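Local coordinates for protein putative Zn-dependent exopeptidase (Bacteroides vulgatus ATCC 8482, PDB 3GUX) that probably acts as a zinc-dependent exopeptidase of peptidase family M28, perhaps a leucine aminopeptidase that removes residues from the N-terminus of peptides, at residues L151-V156 and D308-E313; V134-E139 and I200-V205. All coordinates share one frame; numbering follows the deposited sequence.

Contact 1: L151-V156 and D308-E313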
loop_
_atom_site.group_PDB
_atom_site.type_symbol
_atom_site.label_atom_id
_atom_site.label_comp_id
_atom_site.label_asym_id
_atom_site.label_seq_id
_atom_site.Cartn_x
_atom_site.Cartn_y
_atom_site.Cartn_z
ATOM N N LEU A 151 -3.160 11.797 -12.710
ATOM C CA LEU A 151 -3.541 10.402 -12.949
ATOM C C LEU A 151 -4.546 9.923 -11.923
ATOM O O LEU A 151 -4.668 10.513 -10.854
ATOM C CB LEU A 151 -2.333 9.453 -12.884
ATOM C CG LEU A 151 -1.466 9.222 -14.120
ATOM C CD1 LEU A 151 -0.790 10.473 -14.629
ATOM C CD2 LEU A 151 -0.437 8.134 -13.770
ATOM N N GLY A 152 -5.271 8.858 -12.259
ATOM C CA GLY A 152 -6.189 8.211 -11.317
ATOM C C GLY A 152 -5.347 7.437 -10.312
ATOM O O GLY A 152 -4.291 6.923 -10.661
ATOM N N ILE A 153 -5.769 7.408 -9.052
ATOM C CA ILE A 153 -5.069 6.644 -8.028
ATOM C C ILE A 153 -6.010 5.563 -7.495
ATOM O O ILE A 153 -7.214 5.797 -7.335
ATOM C CB ILE A 153 -4.584 7.517 -6.848
ATOM C CG1 ILE A 153 -3.714 8.701 -7.322
ATOM C CG2 ILE A 153 -3.834 6.658 -5.842
ATOM C CD1 ILE A 153 -2.481 8.327 -8.143
ATOM N N ASP A 154 -5.461 4.365 -7.306
ATOM C CA ASP A 154 -6.163 3.274 -6.652
ATOM C C ASP A 154 -5.434 2.933 -5.368
ATOM O O ASP A 154 -4.220 2.709 -5.389
ATOM C CB ASP A 154 -6.197 2.031 -7.526
ATOM C CG ASP A 154 -6.932 2.266 -8.795
ATOM O OD1 ASP A 154 -8.125 2.636 -8.751
ATOM O OD2 ASP A 154 -6.306 2.121 -9.855
ATOM N N ILE A 155 -6.185 2.912 -4.263
ATOM C CA ILE A 155 -5.703 2.502 -2.955
ATOM C C ILE A 155 -6.328 1.101 -2.727
ATOM O O ILE A 155 -7.548 0.973 -2.710
ATOM C CB ILE A 155 -6.079 3.527 -1.872
ATOM C CG1 ILE A 155 -5.299 4.825 -2.110
ATOM C CG2 ILE A 155 -5.787 2.988 -0.491
ATOM C CD1 ILE A 155 -5.503 5.907 -1.052
ATOM N N VAL A 156 -5.504 0.061 -2.613
ATOM C CA VAL A 156 -6.003 -1.285 -2.373
ATOM C C VAL A 156 -5.412 -1.882 -1.095
ATOM O O VAL A 156 -4.186 -1.921 -0.936
ATOM C CB VAL A 156 -5.656 -2.210 -3.534
ATOM C CG1 VAL A 156 -6.183 -3.629 -3.271
ATOM C CG2 VAL A 156 -6.225 -1.658 -4.808
ATOM N N ASP A 308 4.898 13.103 -3.705
ATOM C CA ASP A 308 5.679 13.852 -4.712
ATOM C C ASP A 308 5.935 12.979 -5.950
ATOM O O ASP A 308 5.991 13.506 -7.044
ATOM C CB ASP A 308 6.985 14.433 -4.139
ATOM C CG ASP A 308 6.775 15.763 -3.423
ATOM O OD1 ASP A 308 6.879 16.811 -4.088
ATOM O OD2 ASP A 308 6.549 15.771 -2.202
ATOM N N VAL A 309 6.071 11.664 -5.763
ATOM C CA VAL A 309 6.226 10.768 -6.886
ATOM C C VAL A 309 4.920 10.762 -7.680
ATOM O O VAL A 309 4.937 11.093 -8.867
ATOM C CB VAL A 309 6.638 9.346 -6.478
ATOM C CG1 VAL A 309 6.427 8.353 -7.636
ATOM C CG2 VAL A 309 8.076 9.330 -6.033
ATOM N N ILE A 310 3.796 10.486 -7.016
ATOM C CA ILE A 310 2.531 10.318 -7.754
ATOM C C ILE A 310 1.991 11.599 -8.328
ATOM O O ILE A 310 1.415 11.548 -9.405
ATOM C CB ILE A 310 1.390 9.557 -6.960
ATOM C CG1 ILE A 310 0.752 10.398 -5.864
ATOM C CG2 ILE A 310 1.913 8.238 -6.402
ATOM C CD1 ILE A 310 -0.261 9.598 -5.064
ATOM N N TYR A 311 2.179 12.729 -7.645
ATOM C CA TYR A 311 1.722 14.019 -8.172
ATOM C C TYR A 311 2.531 14.501 -9.419
ATOM O O TYR A 311 2.043 15.365 -10.165
ATOM C CB TYR A 311 1.658 15.104 -7.063
ATOM C CG TYR A 311 0.407 15.032 -6.209
ATOM C CD1 TYR A 311 0.261 14.055 -5.235
ATOM C CD2 TYR A 311 -0.632 15.944 -6.363
ATOM C CE1 TYR A 311 -0.865 13.980 -4.443
ATOM C CE2 TYR A 311 -1.793 15.864 -5.557
ATOM C CZ TYR A 311 -1.883 14.881 -4.597
ATOM O OH TYR A 311 -2.986 14.741 -3.787
ATOM N N ASN A 312 3.746 13.964 -9.595
ATOM C CA ASN A 312 4.594 14.216 -10.768
ATOM C C ASN A 312 4.216 13.410 -12.035
ATOM O O ASN A 312 4.726 13.703 -13.122
ATOM C CB ASN A 312 6.059 13.888 -10.445
ATOM C CG ASN A 312 6.873 15.085 -9.994
ATOM O OD1 ASN A 312 6.341 16.116 -9.557
ATOM N ND2 ASN A 312 8.201 14.942 -10.099
ATOM N N GLU A 313 3.330 12.416 -11.906
ATOM C CA GLU A 313 2.962 11.538 -13.028
ATOM C C GLU A 313 2.055 12.273 -14.014
ATOM O O GLU A 313 1.068 12.869 -13.592
ATOM C CB GLU A 313 2.275 10.284 -12.525
ATOM C CG GLU A 313 3.201 9.376 -11.736
ATOM C CD GLU A 313 4.281 8.723 -12.583
ATOM O OE1 GLU A 313 4.050 8.518 -13.788
ATOM O OE2 GLU A 313 5.363 8.416 -12.036
#
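Leu151 lays its two methyl groups over the backbone and the CB of Glu313, at the point where the segments 151-156 and 308-313 approach most closely (6.6 Å from Leu151 CA to Glu313 CA). The two branches do different work. CD1 reaches the carbonyl, 3.2 Å from Glu313 O and 3.4 Å from Glu313 C, a tight fit of a methyl against a peptide group, whereas CD2 lies 3.7 Å from Glu313 CB. Glu313 thus offers its main chain and the root of its side chain, and the chain then bends at CG (chi2 -69°), carrying the carboxylate away from Leu151. That buried acid is held by salt bridges to Arg197 and Lys228 and by a hydrogen bond to Tyr198 OH. No hydrogen bond links the two segments, whose shared buried surface is 191 Å². Two residues on, inside the strand, Ile153 meets Ile310 through single methyls, with CD1 of Ile153 4.0 Å from CD1 of Ile310. The two side chains cross obliquely; on Ile310, CG1 stands between the backbone N and the carbonyl carbon (chi1 74°), and an extended chi2 sends CD1 on toward the strand. In the alpha/beta fold of the M28 peptidases this joins the C-terminal helix 296-311 to the start of the central-sheet strand 152-158. Ile153 lies on the sheet face that this helix covers; Leu151, just before the strand, meets the chain just past the helix. Ile144 of helix 131-146 packs on both Ile153 and Tyr311. Asp154 lies on the other face, where OD2 pairs with Arg98 and Tyr194.

Contact 2: V134-E139 and I200-V205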
loop_
_atom_site.group_PDB
_atom_site.type_symbol
_atom_site.label_atom_id
_atom_site.label_comp_id
_atom_site.label_asym_id
_atom_site.label_seq_id
_atom_site.Cartn_x
_atom_site.Cartn_y
_atom_site.Cartn_z
ATOM N N VAL A 134 -1.108 0.814 5.652
ATOM C CA VAL A 134 -2.501 1.220 5.514
ATOM C C VAL A 134 -2.700 2.672 6.005
ATOM O O VAL A 134 -3.396 3.469 5.368
ATOM C CB VAL A 134 -3.476 0.280 6.268
ATOM C CG1 VAL A 134 -4.890 0.884 6.294
ATOM C CG2 VAL A 134 -3.489 -1.120 5.646
ATOM N N GLY A 135 -2.128 2.985 7.164
ATOM C CA GLY A 135 -2.222 4.318 7.711
ATOM C C GLY A 135 -1.685 5.422 6.818
ATOM O O GLY A 135 -2.308 6.471 6.673
ATOM N N VAL A 136 -0.527 5.182 6.217
ATOM C CA VAL A 136 0.046 6.131 5.288
ATOM C C VAL A 136 -0.880 6.307 4.075
ATOM O O VAL A 136 -1.107 7.416 3.606
ATOM C CB VAL A 136 1.402 5.651 4.802
ATOM C CG1 VAL A 136 1.859 6.493 3.635
ATOM C CG2 VAL A 136 2.403 5.683 5.896
ATOM N N LEU A 137 -1.434 5.218 3.565
ATOM C CA LEU A 137 -2.325 5.299 2.407
ATOM C C LEU A 137 -3.650 6.024 2.687
ATOM O O LEU A 137 -4.186 6.706 1.793
ATOM C CB LEU A 137 -2.547 3.897 1.810
ATOM C CG LEU A 137 -1.303 3.285 1.135
ATOM C CD1 LEU A 137 -1.606 1.925 0.492
ATOM C CD2 LEU A 137 -0.692 4.242 0.093
ATOM N N LEU A 138 -4.186 5.874 3.898
ATOM C CA LEU A 138 -5.406 6.588 4.279
ATOM C C LEU A 138 -5.124 8.078 4.266
ATOM O O LEU A 138 -5.927 8.846 3.750
ATOM C CB LEU A 138 -5.909 6.171 5.665
ATOM C CG LEU A 138 -6.576 4.794 5.809
ATOM C CD1 LEU A 138 -6.797 4.431 7.276
ATOM C CD2 LEU A 138 -7.893 4.733 5.048
ATOM N N GLU A 139 -3.970 8.483 4.811
ATOM C CA GLU A 139 -3.598 9.898 4.809
ATOM C C GLU A 139 -3.390 10.369 3.376
ATOM O O GLU A 139 -3.767 11.481 3.061
ATOM C CB GLU A 139 -2.362 10.181 5.679
ATOM C CG GLU A 139 -1.787 11.581 5.534
ATOM C CD GLU A 139 -2.767 12.715 5.904
ATOM O OE1 GLU A 139 -3.875 12.478 6.451
ATOM O OE2 GLU A 139 -2.405 13.871 5.649
ATOM N N ILE A 200 2.844 0.844 -6.116
ATOM C CA ILE A 200 3.719 1.039 -4.968
ATOM C C ILE A 200 3.081 0.307 -3.795
ATOM O O ILE A 200 1.951 0.591 -3.451
ATOM C CB ILE A 200 3.940 2.508 -4.562
ATOM C CG1 ILE A 200 4.465 3.340 -5.730
ATOM C CG2 ILE A 200 4.912 2.576 -3.389
ATOM C CD1 ILE A 200 4.704 4.811 -5.398
ATOM N N LEU A 201 3.797 -0.655 -3.228
ATOM C CA LEU A 201 3.366 -1.368 -2.063
ATOM C C LEU A 201 4.098 -0.802 -0.862
ATOM O O LEU A 201 5.330 -0.671 -0.899
ATOM C CB LEU A 201 3.656 -2.869 -2.202
ATOM C CG LEU A 201 3.406 -3.762 -0.980
ATOM C CD1 LEU A 201 1.925 -3.815 -0.547
ATOM C CD2 LEU A 201 3.947 -5.184 -1.262
ATOM N N LEU A 202 3.348 -0.508 0.203
ATOM C CA LEU A 202 3.914 -0.029 1.483
ATOM C C LEU A 202 3.769 -1.166 2.492
ATOM O O LEU A 202 2.644 -1.598 2.743
ATOM C CB LEU A 202 3.218 1.221 2.002
ATOM C CG LEU A 202 3.143 2.426 1.079
ATOM C CD1 LEU A 202 2.582 3.583 1.883
ATOM C CD2 LEU A 202 4.518 2.741 0.454
ATOM N N ASP A 203 4.887 -1.652 3.031
ATOM C CA ASP A 203 4.885 -2.737 4.037
ATOM C C ASP A 203 5.915 -2.432 5.145
ATOM O O ASP A 203 7.119 -2.467 4.904
ATOM C CB ASP A 203 5.179 -4.057 3.354
ATOM C CG ASP A 203 4.926 -5.273 4.230
ATOM O OD1 ASP A 203 4.603 -5.108 5.410
ATOM O OD2 ASP A 203 5.053 -6.421 3.707
HETATM N N MSE A 204 5.436 -2.149 6.364
HETATM C CA MSE A 204 6.296 -1.829 7.535
HETATM C C MSE A 204 7.112 -0.578 7.282
HETATM O O MSE A 204 8.351 -0.605 7.105
HETATM C CB MSE A 204 7.136 -3.062 7.927
HETATM C CG MSE A 204 6.268 -4.196 8.453
HETATM SE SE MSE A 204 7.395 -5.761 8.707
HETATM C CE MSE A 204 7.557 -6.250 6.805
ATOM N N VAL A 205 6.361 0.528 7.201
ATOM C CA VAL A 205 6.907 1.826 6.799
ATOM C C VAL A 205 6.829 2.908 7.894
ATOM O O VAL A 205 6.948 4.100 7.602
ATOM C CB VAL A 205 6.215 2.331 5.490
ATOM C CG1 VAL A 205 6.649 1.455 4.249
ATOM C CG2 VAL A 205 4.698 2.418 5.645
#
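Glu139 OE1, on the helix that presses Val136 and Leu137 against Leu202, is gripped by two groups, a salt bridge to Arg142 NE and a hydrogen bond with Ser28 OG, while OE2 bonds Asp25 N and Gln143 NE2. The bonds to Ser28 and Asp25 tie the helix to the N-terminal part of the chain; those to Arg142 and Gln143 stay within it. The interface with 200-205 is wholly apolar and carries no hydrogen bond. At its centre, Leu202 CD1 is the one methyl that meets both helix residues. It sits 3.5 Å from Val136 CG1, closer than two methyl carbons normally come, and 3.8 Å from Val136 CB; toward the next residue, the same methyl is 3.8 Å from Leu137 CD2 and 4.0 Å from Leu137 CG. Leu202 arrives at about a right angle to Val136 but obliquely to Leu137, and its extended outer chain (chi2 -172°) carries CD1 out to touch both. This is the helix-on-sheet layering of an alpha/beta/alpha sandwich: helix 131-146 belongs to the crossover from strand 98-104 to strand 152-158, yet here it also packs on strand 198-203, the neighbour of 98-104 on its other side. Beyond Leu202 the chain turns through Met204, a selenomethionine with positive phi (62°), and brings Val205 back to the helix. Val205 CG2 then meets Val136 CG2 at 4.0 Å, again with the side chains roughly perpendicular. Val205 N also hydrogen-bonds Ser132 OG, on the same helix.

How the contacts relate
Helix 131-146 and strand 152-158 follow each other in the chain, and through them contacts 1 and 2 become neighbours, their centres about 13 Å apart. They touch where Ile155 CD1 of segment 151-156 packs 3.2 Å from Leu137 O of segment 134-139. Both contacts lie on the same face of the mixed sheet but at different levels: contact 1 is at the beginning of strand 152-158, contact 2 near the end of strand 198-203. In exopeptidases of this fold the active site is found at the C-terminal ends of the parallel strands, so contact 2 probably lies nearer to it than contact 1.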